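Local structure of putative peptidyl-arginine deiminase (Chlorobium tepidum, 1XKN) at residues 46-51 / 77-82; 121-126 / 178-183; 230-235 / 264-269. The protein is a putative deiminase of the Porphyromonas-type peptidyl-arginine deiminase family, which probably hydrolyses the guanidinium group of agmatine or of arginine residues. All coordinates share one frame; numbering follows the deposited sequence.

Interaction 1 (46-51 / 77-82); sequences QLSRSE and GKYAER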
ATOM      1  N   GLN A  46      10.139   3.285  12.912  1.00  4.76           N
ATOM      2  CA  GLN A  46       9.836   1.860  12.992  1.00  5.70           C
ATOM      3  C   GLN A  46      10.403   1.135  11.774  1.00  4.96           C
ATOM      4  O   GLN A  46      10.975   0.054  11.899  1.00  5.81           O
ATOM      5  CB  GLN A  46       8.322   1.628  13.084  1.00  6.36           C
ATOM      6  CG  GLN A  46       7.717   1.942  14.445  1.00  7.91           C
ATOM      7  CD  GLN A  46       8.395   1.190  15.580  1.00  8.38           C
ATOM      8  OE1 GLN A  46       8.767   0.029  15.434  1.00 10.77           O
ATOM      9  NE2 GLN A  46       8.542   1.850  16.723  1.00 13.97           N
ATOM     10  N   LEU A  47      10.253   1.728  10.594  1.00  4.73           N
ATOM     11  CA  LEU A  47      10.772   1.105   9.385  1.00  4.64           C
ATOM     12  C   LEU A  47      12.292   1.005   9.400  1.00  4.81           C
ATOM     13  O   LEU A  47      12.857   0.018   8.923  1.00  5.53           O
ATOM     14  CB  LEU A  47      10.329   1.883   8.145  1.00  4.96           C
ATOM     15  CG  LEU A  47       8.839   1.822   7.811  1.00  3.38           C
ATOM     16  CD1 LEU A  47       8.529   2.814   6.706  1.00  6.74           C
ATOM     17  CD2 LEU A  47       8.454   0.411   7.398  1.00  5.79           C
ATOM     18  N   SER A  48      12.954   2.019   9.954  1.00  3.42           N
ATOM     19  CA  SER A  48      14.416   2.020   9.995  1.00  3.26           C
ATOM     20  C   SER A  48      14.978   0.924  10.900  1.00  4.68           C
ATOM     21  O   SER A  48      16.162   0.608  10.830  1.00  4.99           O
ATOM     22  CB  SER A  48      14.951   3.395  10.430  1.00  3.08           C
ATOM     23  OG  SER A  48      14.685   3.674  11.791  1.00  4.78           O
ATOM     24  N   ARG A  49      14.132   0.347  11.744  1.00  5.23           N
ATOM     25  CA  ARG A  49      14.569  -0.728  12.626  1.00  5.99           C
ATOM     26  C   ARG A  49      14.685  -2.009  11.808  1.00  6.05           C
ATOM     27  O   ARG A  49      15.434  -2.926  12.154  1.00  5.83           O
ATOM     28  CB  ARG A  49      13.546  -0.950  13.742  1.00  7.29           C
ATOM     29  CG  ARG A  49      13.374   0.217  14.694  1.00  7.08           C
ATOM     30  CD  ARG A  49      12.289  -0.102  15.708  1.00 10.21           C
ATOM     31  NE  ARG A  49      12.612  -1.310  16.466  1.00 11.51           N
ATOM     32  CZ  ARG A  49      11.714  -2.199  16.876  1.00 12.60           C
ATOM     33  NH1 ARG A  49      10.428  -2.020  16.600  1.00 14.69           N
ATOM     34  NH2 ARG A  49      12.099  -3.268  17.563  1.00 12.83           N
ATOM     35  N   SER A  50      13.947  -2.044  10.703  1.00  5.24           N
ATOM     36  CA  SER A  50      13.880  -3.210   9.834  1.00  5.87           C
ATOM     37  C   SER A  50      14.697  -3.166   8.548  1.00  5.21           C
ATOM     38  O   SER A  50      15.314  -4.160   8.159  1.00  5.26           O
ATOM     39  CB  SER A  50      12.411  -3.459   9.472  1.00  5.51           C
ATOM     40  OG  SER A  50      12.275  -4.439   8.462  1.00  5.78           O
ATOM     41  N   GLU A  51      14.702  -2.013   7.887  1.00  4.17           N
ATOM     42  CA  GLU A  51      15.397  -1.903   6.618  1.00  4.51           C
ATOM     43  C   GLU A  51      15.652  -0.450   6.241  1.00  5.30           C
ATOM     44  O   GLU A  51      15.345   0.470   7.005  1.00  5.05           O
ATOM     45  CB  GLU A  51      14.542  -2.573   5.531  1.00  6.44           C
ATOM     46  CG  GLU A  51      13.208  -1.846   5.271  1.00  5.64           C
ATOM     47  CD  GLU A  51      12.026  -2.780   5.059  1.00  7.06           C
ATOM     48  OE1 GLU A  51      11.214  -2.519   4.141  1.00  5.07           O
ATOM     49  OE2 GLU A  51      11.885  -3.763   5.819  1.00  6.31           O
ATOM     50  N   GLY A  77      20.490   8.453  16.902  1.00 12.79           N
ATOM     51  CA  GLY A  77      20.661   8.156  15.491  1.00 11.47           C
ATOM     52  C   GLY A  77      21.166   6.747  15.238  1.00 10.84           C
ATOM     53  O   GLY A  77      21.960   6.517  14.328  1.00 10.73           O
ATOM     54  N   LYS A  78      20.698   5.800  16.043  1.00 10.22           N
ATOM     55  CA  LYS A  78      21.105   4.409  15.905  1.00 10.93           C
ATOM     56  C   LYS A  78      20.883   3.884  14.490  1.00  9.59           C
ATOM     57  O   LYS A  78      21.723   3.165  13.949  1.00 10.85           O
ATOM     58  CB  LYS A  78      20.327   3.541  16.897  1.00 14.34           C
ATOM     59  CG  LYS A  78      20.556   3.919  18.353  1.00 18.11           C
ATOM     60  CD  LYS A  78      19.587   3.205  19.286  1.00 21.23           C
ATOM     61  CE  LYS A  78      19.758   1.695  19.238  1.00 22.20           C
ATOM     62  NZ  LYS A  78      18.810   1.014  20.168  1.00 22.60           N
ATOM     63  N   TYR A  79      19.758   4.257  13.888  1.00  8.58           N
ATOM     64  CA  TYR A  79      19.425   3.792  12.547  1.00  7.92           C
ATOM     65  C   TYR A  79      19.431   4.913  11.515  1.00  8.37           C
ATOM     66  O   TYR A  79      18.912   4.748  10.410  1.00  6.65           O
ATOM     67  CB  TYR A  79      18.048   3.119  12.562  1.00  9.27           C
ATOM     68  CG  TYR A  79      17.880   2.113  13.680  1.00 10.31           C
ATOM     69  CD1 TYR A  79      18.689   0.974  13.749  1.00 10.82           C
ATOM     70  CD2 TYR A  79      16.934   2.312  14.687  1.00 10.09           C
ATOM     71  CE1 TYR A  79      18.560   0.064  14.797  1.00 11.87           C
ATOM     72  CE2 TYR A  79      16.799   1.408  15.738  1.00 11.31           C
ATOM     73  CZ  TYR A  79      17.614   0.289  15.789  1.00 11.15           C
ATOM     74  OH  TYR A  79      17.499  -0.592  16.841  1.00 12.73           O
ATOM     75  N   ALA A  80      20.032   6.043  11.872  1.00  7.98           N
ATOM     76  CA  ALA A  80      20.091   7.200  10.985  1.00  9.14           C
ATOM     77  C   ALA A  80      20.646   6.908   9.590  1.00  9.59           C
ATOM     78  O   ALA A  80      20.143   7.442   8.599  1.00 10.09           O
ATOM     79  CB  ALA A  80      20.899   8.316  11.642  1.00  9.78           C
ATOM     80  N   GLU A  81      21.676   6.070   9.503  1.00  9.59           N
ATOM     81  CA  GLU A  81      22.273   5.742   8.208  1.00  8.78           C
ATOM     82  C   GLU A  81      21.303   5.021   7.281  1.00  7.51           C
ATOM     83  O   GLU A  81      21.487   5.025   6.066  1.00  7.08           O
ATOM     84  CB  GLU A  81      23.515   4.862   8.384  1.00  9.19           C
ATOM     85  CG  GLU A  81      24.708   5.539   9.051  1.00 13.38           C
ATOM     86  CD  GLU A  81      24.463   5.841  10.510  1.00 15.72           C
ATOM     87  OE1 GLU A  81      23.918   4.966  11.211  1.00 15.51           O
ATOM     88  OE2 GLU A  81      24.830   6.947  10.960  1.00 21.79           O
ATOM     89  N   ARG A  82      20.276   4.404   7.857  1.00  6.40           N
ATOM     90  CA  ARG A  82      19.296   3.663   7.076  1.00  5.94           C
ATOM     91  C   ARG A  82      18.234   4.545   6.435  1.00  6.04           C
ATOM     92  O   ARG A  82      17.516   4.101   5.539  1.00  4.63           O
ATOM     93  CB  ARG A  82      18.625   2.607   7.950  1.00  6.73           C
ATOM     94  CG  ARG A  82      19.599   1.608   8.557  1.00  6.02           C
ATOM     95  CD  ARG A  82      18.872   0.627   9.452  1.00  6.84           C
ATOM     96  NE  ARG A  82      19.781  -0.317  10.093  1.00  6.39           N
ATOM     97  CZ  ARG A  82      19.388  -1.273  10.930  1.00  6.95           C
ATOM     98  NH1 ARG A  82      18.101  -1.412  11.223  1.00  6.14           N
ATOM     99  NH2 ARG A  82      20.283  -2.089  11.474  1.00  6.08           N
TER
HETATM  100  O   HOH W   1      15.437  -2.404  16.803  1.00 12.24           O

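Interaction 2 (121-126 / 178-183); sequences NAWGGK and PNRNPS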
ATOM      1  N   ASN A 121      -4.023   9.555 -11.227  1.00  6.58           N
ATOM      2  CA  ASN A 121      -4.882  10.715 -11.454  1.00  7.26           C
ATOM      3  C   ASN A 121      -5.633  11.177 -10.205  1.00  7.02           C
ATOM      4  O   ASN A 121      -6.771  11.631 -10.287  1.00  8.16           O
ATOM      5  CB  ASN A 121      -5.864  10.462 -12.615  1.00  7.82           C
ATOM      6  CG  ASN A 121      -6.958   9.445 -12.290  1.00  7.41           C
ATOM      7  OD1 ASN A 121      -7.851   9.213 -13.111  1.00 11.44           O
ATOM      8  ND2 ASN A 121      -6.902   8.851 -11.113  1.00  6.80           N
ATOM      9  N   ALA A 122      -4.973  11.075  -9.053  1.00  8.42           N
ATOM     10  CA  ALA A 122      -5.545  11.496  -7.772  1.00  8.85           C
ATOM     11  C   ALA A 122      -6.907  10.873  -7.484  1.00  8.90           C
ATOM     12  O   ALA A 122      -7.894  11.576  -7.266  1.00  9.91           O
ATOM     13  CB  ALA A 122      -5.647  13.024  -7.730  1.00  9.12           C
ATOM     14  N   TRP A 123      -6.938   9.544  -7.478  1.00  9.60           N
ATOM     15  CA  TRP A 123      -8.150   8.779  -7.211  1.00 11.09           C
ATOM     16  C   TRP A 123      -9.358   9.223  -8.040  1.00 11.28           C
ATOM     17  O   TRP A 123     -10.439   9.458  -7.496  1.00 12.67           O
ATOM     18  CB  TRP A 123      -8.506   8.843  -5.714  1.00  9.75           C
ATOM     19  CG  TRP A 123      -7.380   8.463  -4.772  1.00 10.11           C
ATOM     20  CD1 TRP A 123      -6.341   7.612  -5.028  1.00  9.48           C
ATOM     21  CD2 TRP A 123      -7.215   8.895  -3.411  1.00 10.36           C
ATOM     22  NE1 TRP A 123      -5.541   7.488  -3.912  1.00  9.17           N
ATOM     23  CE2 TRP A 123      -6.054   8.264  -2.907  1.00 11.67           C
ATOM     24  CE3 TRP A 123      -7.938   9.753  -2.569  1.00 10.46           C
ATOM     25  CZ2 TRP A 123      -5.599   8.465  -1.597  1.00 10.44           C
ATOM     26  CZ3 TRP A 123      -7.484   9.952  -1.264  1.00 11.70           C
ATOM     27  CH2 TRP A 123      -6.326   9.309  -0.793  1.00 12.53           C
ATOM     28  N   GLY A 124      -9.178   9.334  -9.352  1.00 10.73           N
ATOM     29  CA  GLY A 124     -10.280   9.731 -10.213  1.00 12.06           C
ATOM     30  C   GLY A 124     -10.451  11.229 -10.369  1.00 12.76           C
ATOM     31  O   GLY A 124     -11.560  11.709 -10.607  1.00 12.84           O
ATOM     32  N   GLY A 125      -9.353  11.966 -10.232  1.00 11.83           N
ATOM     33  CA  GLY A 125      -9.394  13.411 -10.377  1.00 13.08           C
ATOM     34  C   GLY A 125     -10.064  14.164  -9.242  1.00 13.71           C
ATOM     35  O   GLY A 125     -10.778  15.138  -9.483  1.00 14.43           O
ATOM     36  N   LYS A 126      -9.833  13.726  -8.008  1.00 11.81           N
ATOM     37  CA  LYS A 126     -10.425  14.379  -6.846  1.00 13.37           C
ATOM     38  C   LYS A 126      -9.497  15.441  -6.266  1.00 13.89           C
ATOM     39  O   LYS A 126      -9.925  16.286  -5.480  1.00 14.49           O
ATOM     40  CB  LYS A 126     -10.746  13.351  -5.758  1.00 13.29           C
ATOM     41  CG  LYS A 126     -11.858  12.375  -6.106  1.00 15.11           C
ATOM     42  CD  LYS A 126     -12.223  11.530  -4.892  1.00 15.39           C
ATOM     43  CE  LYS A 126     -13.368  10.574  -5.194  1.00 15.58           C
ATOM     44  NZ  LYS A 126     -12.991   9.560  -6.216  1.00 16.69           N
ATOM     45  N   PRO A 178     -15.572   4.265 -13.808  1.00  4.82           N
ATOM     46  CA  PRO A 178     -15.281   5.031 -15.023  1.00  5.67           C
ATOM     47  C   PRO A 178     -14.303   6.192 -14.841  1.00  5.15           C
ATOM     48  O   PRO A 178     -13.723   6.667 -15.821  1.00  4.80           O
ATOM     49  CB  PRO A 178     -16.663   5.508 -15.465  1.00  6.38           C
ATOM     50  CG  PRO A 178     -17.546   4.387 -15.029  1.00  6.04           C
ATOM     51  CD  PRO A 178     -17.026   4.084 -13.639  1.00  5.56           C
ATOM     52  N   ASN A 179     -14.113   6.648 -13.605  1.00  5.35           N
ATOM     53  CA  ASN A 179     -13.206   7.767 -13.371  1.00  4.36           C
ATOM     54  C   ASN A 179     -11.728   7.397 -13.420  1.00  4.89           C
ATOM     55  O   ASN A 179     -10.865   8.272 -13.323  1.00  4.67           O
ATOM     56  CB  ASN A 179     -13.517   8.483 -12.041  1.00  6.24           C
ATOM     57  CG  ASN A 179     -13.225   7.635 -10.810  1.00  4.92           C
ATOM     58  OD1 ASN A 179     -12.444   6.689 -10.856  1.00  5.80           O
ATOM     59  ND2 ASN A 179     -13.842   7.998  -9.689  1.00  7.89           N
ATOM     60  N   ARG A 180     -11.421   6.115 -13.587  1.00  3.48           N
ATOM     61  CA  ARG A 180     -10.020   5.712 -13.651  1.00  4.33           C
ATOM     62  C   ARG A 180      -9.550   5.564 -15.096  1.00  3.13           C
ATOM     63  O   ARG A 180      -8.688   6.318 -15.555  1.00  4.71           O
ATOM     64  CB  ARG A 180      -9.798   4.408 -12.877  1.00  3.45           C
ATOM     65  CG  ARG A 180      -9.991   4.534 -11.358  1.00  5.24           C
ATOM     66  CD  ARG A 180      -9.207   5.710 -10.777  1.00  5.38           C
ATOM     67  NE  ARG A 180      -8.865   5.524  -9.367  1.00  3.94           N
ATOM     68  CZ  ARG A 180      -9.721   5.609  -8.354  1.00  4.67           C
ATOM     69  NH1 ARG A 180      -9.297   5.415  -7.110  1.00  5.20           N
ATOM     70  NH2 ARG A 180     -10.996   5.897  -8.573  1.00  4.94           N
ATOM     71  N   ASN A 181     -10.118   4.595 -15.807  1.00  4.49           N
ATOM     72  CA  ASN A 181      -9.765   4.356 -17.206  1.00  5.13           C
ATOM     73  C   ASN A 181     -11.047   4.322 -18.035  1.00  5.82           C
ATOM     74  O   ASN A 181     -11.534   3.257 -18.413  1.00  5.64           O
ATOM     75  CB  ASN A 181      -9.008   3.033 -17.340  1.00  3.98           C
ATOM     76  CG  ASN A 181      -7.718   3.022 -16.547  1.00  5.30           C
ATOM     77  OD1 ASN A 181      -7.625   2.403 -15.483  1.00  6.87           O
ATOM     78  ND2 ASN A 181      -6.714   3.722 -17.057  1.00  1.60           N
ATOM     79  N   PRO A 182     -11.610   5.504 -18.327  1.00  5.78           N
ATOM     80  CA  PRO A 182     -12.844   5.644 -19.105  1.00  6.12           C
ATOM     81  C   PRO A 182     -12.944   4.784 -20.362  1.00  6.15           C
ATOM     82  O   PRO A 182     -13.986   4.188 -20.632  1.00  6.19           O
ATOM     83  CB  PRO A 182     -12.870   7.132 -19.446  1.00  8.19           C
ATOM     84  CG  PRO A 182     -12.201   7.756 -18.282  1.00  8.57           C
ATOM     85  CD  PRO A 182     -11.041   6.824 -18.007  1.00  6.86           C
ATOM     86  N   SER A 183     -11.863   4.712 -21.129  1.00  6.01           N
ATOM     87  CA  SER A 183     -11.888   3.955 -22.374  1.00  6.80           C
ATOM     88  C   SER A 183     -11.720   2.446 -22.252  1.00  6.82           C
ATOM     89  O   SER A 183     -11.962   1.720 -23.215  1.00  7.70           O
ATOM     90  CB  SER A 183     -10.822   4.494 -23.331  1.00  8.91           C
ATOM     91  OG  SER A 183      -9.520   4.163 -22.878  1.00 10.08           O
TER
HETATM   92  O   HOH W   2     -14.103  10.866  -8.753  1.00 30.43           O

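Interaction 3 (230-235 / 264-269); sequences VVIAVE and LNIVKL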
ATOM      1  N   VAL A 230      -6.067 -15.049   2.929  1.00  3.61           N
ATOM      2  CA  VAL A 230      -6.495 -13.665   2.820  1.00  4.58           C
ATOM      3  C   VAL A 230      -7.116 -13.212   4.129  1.00  5.84           C
ATOM      4  O   VAL A 230      -7.945 -13.919   4.708  1.00  5.07           O
ATOM      5  CB  VAL A 230      -7.553 -13.482   1.709  1.00  3.74           C
ATOM      6  CG1 VAL A 230      -8.052 -12.038   1.688  1.00  3.50           C
ATOM      7  CG2 VAL A 230      -6.959 -13.847   0.364  1.00  6.03           C
ATOM      8  N   VAL A 231      -6.693 -12.050   4.612  1.00  4.68           N
ATOM      9  CA  VAL A 231      -7.275 -11.504   5.826  1.00  4.57           C
ATOM     10  C   VAL A 231      -8.276 -10.468   5.341  1.00  4.81           C
ATOM     11  O   VAL A 231      -7.992  -9.701   4.418  1.00  5.57           O
ATOM     12  CB  VAL A 231      -6.220 -10.827   6.750  1.00  6.78           C
ATOM     13  CG1 VAL A 231      -5.332 -11.885   7.376  1.00  8.35           C
ATOM     14  CG2 VAL A 231      -5.385  -9.815   5.974  1.00  7.50           C
ATOM     15  N   ILE A 232      -9.460 -10.466   5.933  1.00  4.23           N
ATOM     16  CA  ILE A 232     -10.469  -9.505   5.535  1.00  3.96           C
ATOM     17  C   ILE A 232     -11.172  -8.921   6.745  1.00  5.20           C
ATOM     18  O   ILE A 232     -11.517  -9.629   7.692  1.00  4.67           O
ATOM     19  CB  ILE A 232     -11.515 -10.132   4.574  1.00  5.65           C
ATOM     20  CG1 ILE A 232     -12.554  -9.073   4.187  1.00  4.46           C
ATOM     21  CG2 ILE A 232     -12.171 -11.349   5.219  1.00  5.19           C
ATOM     22  CD1 ILE A 232     -13.523  -9.507   3.103  1.00  8.77           C
ATOM     23  N   ALA A 233     -11.356  -7.606   6.715  1.00  4.86           N
ATOM     24  CA  ALA A 233     -12.024  -6.911   7.799  1.00  4.90           C
ATOM     25  C   ALA A 233     -13.491  -7.293   7.793  1.00  5.81           C
ATOM     26  O   ALA A 233     -14.130  -7.338   6.738  1.00  6.30           O
ATOM     27  CB  ALA A 233     -11.880  -5.413   7.622  1.00  4.00           C
ATOM     28  N   VAL A 234     -14.023  -7.580   8.972  1.00  5.53           N
ATOM     29  CA  VAL A 234     -15.423  -7.949   9.087  1.00  8.52           C
ATOM     30  C   VAL A 234     -16.062  -7.170  10.227  1.00  9.19           C
ATOM     31  O   VAL A 234     -15.567  -7.181  11.353  1.00 11.28           O
ATOM     32  CB  VAL A 234     -15.580  -9.470   9.325  1.00 10.62           C
ATOM     33  CG1 VAL A 234     -15.277 -10.225   8.036  1.00 11.68           C
ATOM     34  CG2 VAL A 234     -14.646  -9.924  10.422  1.00 15.17           C
ATOM     35  N   GLU A 235     -17.144  -6.466   9.918  1.00  8.42           N
ATOM     36  CA  GLU A 235     -17.860  -5.684  10.917  1.00  8.90           C
ATOM     37  C   GLU A 235     -18.928  -6.570  11.540  1.00  9.53           C
ATOM     38  O   GLU A 235     -19.641  -7.282  10.831  1.00  9.92           O
ATOM     39  CB  GLU A 235     -18.503  -4.459  10.259  1.00  9.43           C
ATOM     40  CG  GLU A 235     -19.377  -3.616  11.181  1.00 10.18           C
ATOM     41  CD  GLU A 235     -18.640  -3.145  12.417  1.00 10.73           C
ATOM     42  OE1 GLU A 235     -17.538  -2.577  12.275  1.00  7.85           O
ATOM     43  OE2 GLU A 235     -19.167  -3.333  13.534  1.00 13.87           O
ATOM     44  N   LEU A 264      -9.385 -20.736  -0.667  1.00  6.30           N
ATOM     45  CA  LEU A 264      -8.418 -19.898   0.025  1.00  4.33           C
ATOM     46  C   LEU A 264      -8.782 -19.869   1.505  1.00  5.01           C
ATOM     47  O   LEU A 264      -9.954 -19.984   1.864  1.00  6.96           O
ATOM     48  CB  LEU A 264      -8.453 -18.470  -0.533  1.00  5.11           C
ATOM     49  CG  LEU A 264      -8.078 -18.295  -2.007  1.00  5.78           C
ATOM     50  CD1 LEU A 264      -8.284 -16.845  -2.431  1.00  6.69           C
ATOM     51  CD2 LEU A 264      -6.633 -18.719  -2.211  1.00  7.98           C
ATOM     52  N   ASN A 265      -7.775 -19.731   2.358  1.00  4.63           N
ATOM     53  CA  ASN A 265      -7.999 -19.652   3.794  1.00  5.27           C
ATOM     54  C   ASN A 265      -8.385 -18.207   4.075  1.00  5.06           C
ATOM     55  O   ASN A 265      -7.702 -17.286   3.632  1.00  5.91           O
ATOM     56  CB  ASN A 265      -6.718 -19.999   4.556  1.00  5.90           C
ATOM     57  CG  ASN A 265      -6.252 -21.418   4.305  1.00  6.65           C
ATOM     58  OD1 ASN A 265      -5.086 -21.648   3.973  1.00 11.19           O
ATOM     59  ND2 ASN A 265      -7.156 -22.376   4.462  1.00  5.68           N
ATOM     60  N   ILE A 266      -9.477 -18.010   4.806  1.00  5.19           N
ATOM     61  CA  ILE A 266      -9.948 -16.665   5.111  1.00  5.93           C
ATOM     62  C   ILE A 266      -9.855 -16.367   6.603  1.00  7.42           C
ATOM     63  O   ILE A 266     -10.481 -17.045   7.420  1.00  8.74           O
ATOM     64  CB  ILE A 266     -11.412 -16.482   4.656  1.00  7.61           C
ATOM     65  CG1 ILE A 266     -11.580 -16.959   3.205  1.00  7.92           C
ATOM     66  CG2 ILE A 266     -11.829 -15.026   4.798  1.00  9.30           C
ATOM     67  CD1 ILE A 266     -10.705 -16.245   2.191  1.00  8.07           C
ATOM     68  N   VAL A 267      -9.065 -15.357   6.953  1.00  6.86           N
ATOM     69  CA  VAL A 267      -8.891 -14.957   8.346  1.00  6.81           C
ATOM     70  C   VAL A 267      -9.635 -13.647   8.569  1.00  6.99           C
ATOM     71  O   VAL A 267      -9.421 -12.678   7.844  1.00  6.21           O
ATOM     72  CB  VAL A 267      -7.394 -14.756   8.680  1.00  7.19           C
ATOM     73  CG1 VAL A 267      -7.237 -14.221  10.095  1.00  8.23           C
ATOM     74  CG2 VAL A 267      -6.654 -16.076   8.531  1.00  8.61           C
ATOM     75  N   LYS A 268     -10.513 -13.619   9.565  1.00  5.20           N
ATOM     76  CA  LYS A 268     -11.276 -12.413   9.857  1.00  4.64           C
ATOM     77  C   LYS A 268     -10.484 -11.420  10.696  1.00  4.92           C
ATOM     78  O   LYS A 268      -9.754 -11.798  11.616  1.00  7.28           O
ATOM     79  CB  LYS A 268     -12.570 -12.752  10.605  1.00  5.10           C
ATOM     80  CG  LYS A 268     -13.575 -13.571   9.818  1.00  7.55           C
ATOM     81  CD  LYS A 268     -14.890 -13.671  10.582  1.00 10.89           C
ATOM     82  CE  LYS A 268     -15.907 -14.518   9.838  1.00 16.35           C
ATOM     83  NZ  LYS A 268     -15.486 -15.946   9.774  1.00 20.17           N
ATOM     84  N   LEU A 269     -10.629 -10.143  10.359  1.00  4.13           N
ATOM     85  CA  LEU A 269      -9.983  -9.066  11.093  1.00  6.34           C
ATOM     86  C   LEU A 269     -11.094  -8.139  11.553  1.00  5.80           C
ATOM     87  O   LEU A 269     -12.107  -7.989  10.871  1.00  7.52           O
ATOM     88  CB  LEU A 269      -9.015  -8.286  10.192  1.00  7.08           C
ATOM     89  CG  LEU A 269      -7.543  -8.712  10.222  1.00 11.76           C
ATOM     90  CD1 LEU A 269      -6.758  -7.934   9.179  1.00 14.55           C
ATOM     91  CD2 LEU A 269      -6.970  -8.469  11.611  1.00 10.82           C
TER

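Interaction 1 (46-51 / 77-82)
Arg82 reaches Ser48 with a side chain that is fully extended from CG to NE (chi2 178°, chi3 -178°), so its guanidinium arrives near the C-terminal end of helix 36-50. NH1 does the touching. It donates to Ser48 O at 2.8 Å, and the donor lies in the carbonyl plane. The N-H...O angle is 155°. The same NH1 makes a weak bond to Arg49 O at 3.2 Å. One nitrogen thus serves two successive carbonyls near the helix end, where the helix dipole would probably welcome a positive charge. Tyr79 lies beside this bond. Its CD1 stands 3.5 Å above the guanidinium plane of Arg82, towards the rim of the group. Tyr79 CG is anti to the carbonyl carbon, and the ring lies against the helix. Arg49 CA sits over one ring face, 4.3 Å from the Tyr79 centroid, in a CH-pi contact. Lys78 CB covers the opposite face. Ser48 OG packs against Tyr79 CB at 3.5 Å while it bonds to Tyr45 O. The Arg49 chain bends at chi3, and its CG touches Tyr79 CE2 at 3.8 Å. A water joins Arg49 NE, 3.0 Å away, to Tyr79 OH. Arg49 NH1 donates to Gln46 OE1, which lies in the guanidinium plane, and NH2 forms a salt bridge with Glu321. Arg82 also shares backbone hydrogen bonds with Val53 of strand 52-57. The contact thus ties the end of helix 36-50 to the connection between helix 60-73 and strand 83-87, an outermost strand of a four-stranded mixed sheet.

Interaction 2 (121-126 / 178-183)
Lys126 NZ, Asn179 ND2 and Arg180 NH2 converge on one oxygen, Asp215 OD2, which lies outside both segments. Lys126 and Arg180 each form a salt bridge with Asp215, and the Asn179 amide gives it a hydrogen bond. This shared carboxylate brings Lys126 NZ to 3.9 Å from Asn179 ND2. A water adds a further link. It donates to Gly124 O, accepts from Lys126 NZ and takes a weak bond from Asn179 ND2. Lys126 bends at chi4 (65°), which turns NZ back to Trp123 O. That bond is 2.9 Å long, with a C=O...N angle of 171°. Arg180 lies flat against the backbone of 121-126. Trp123 C stands 3.6 Å above the centre of its guanidinium plane, and Gly124 N lies over the same face, nearer the rim. In the plane of the group, Arg180 NH2 donates to Asn179 OD1 at 2.8 Å, which fixes its rotation. Glu156 takes NE and Thr214 O takes NH1, so each of its nitrogens has a partner. The motif on the other side is a short, weakly bonded left-handed helical turn, with positive phi from Ala122 to Gly125. It follows strand 110-119 and meets the loop between helices 172-175 and 186-197. Gly124 packs directly on Asn179. Its CA makes a C-H...O contact with Asn179 O at 3.5 Å and lies 3.7 Å from Asn179 CG. Trp123 CB touches Arg180 NH1 at 3.8 Å. The indole NE1 donates to Asp97, and the ring meets those of Trp94 and His217.

Interaction 3 (230-235 / 264-269)
Val231 meets Val267 and Leu269 on one face of a parallel strand pair. Val231 and Val267 lie side by side and point the same way, with CG1 of the first 3.8 Å from CB of the second. Leu269 crosses Val231 obliquely and lays CD1 3.8 Å from Val231 CB. On the other face, Ile232 CG2 touches Ile266 CG2 at 3.7 Å. Ile266 CG2 is anti to the backbone N, while its CG1 branch swings CD1 towards Val230 CB. Val234 extends the apolar patch, its CG2 resting 3.5 Å from Lys268 CB. The lysine crosses it at about a right angle and sends NZ on to Tyr250 OH. Between the faces runs the backbone pairing. Val230 N and Ile232 N donate to Asn265 O and Val267 O. Val267 N and Leu269 N donate back to Val230 O and Ile232 O. The last bond, Val234 N to Leu269 O, is 2.7 Å. The strand axes cross at 32°. The strands belong to a beta-alpha-beta unit. Helix 243-253 makes the crossover and packs on Ile232 and Ile266. Helix 305-316 covers Val231, Val267 and Leu269. Strand 222-226 runs antiparallel on the far side of strand 229-233, leaving strand 265-269 outermost within the chain.

The three contacts follow one another along the chain and do not touch. Interactions 1 and 2 have centres 36 Å apart, on opposite sides of the chain's centre, and their nearest atoms are about 17 Å apart. Interaction 3 lies 31 Å from interaction 1 and 29 Å from interaction 2, centre to centre. Interaction 2 comes near the bound sodium ion: the side chain of Asn121 is about 9 Å away. Asn117, Trp118 and Asn134 form that site, so segment 121-126 closely follows two of its ligands in sequence. Interaction 1 joins a helix end to a loop, interaction 2 joins a short helical turn to a loop, and interaction 3 pairs two strands.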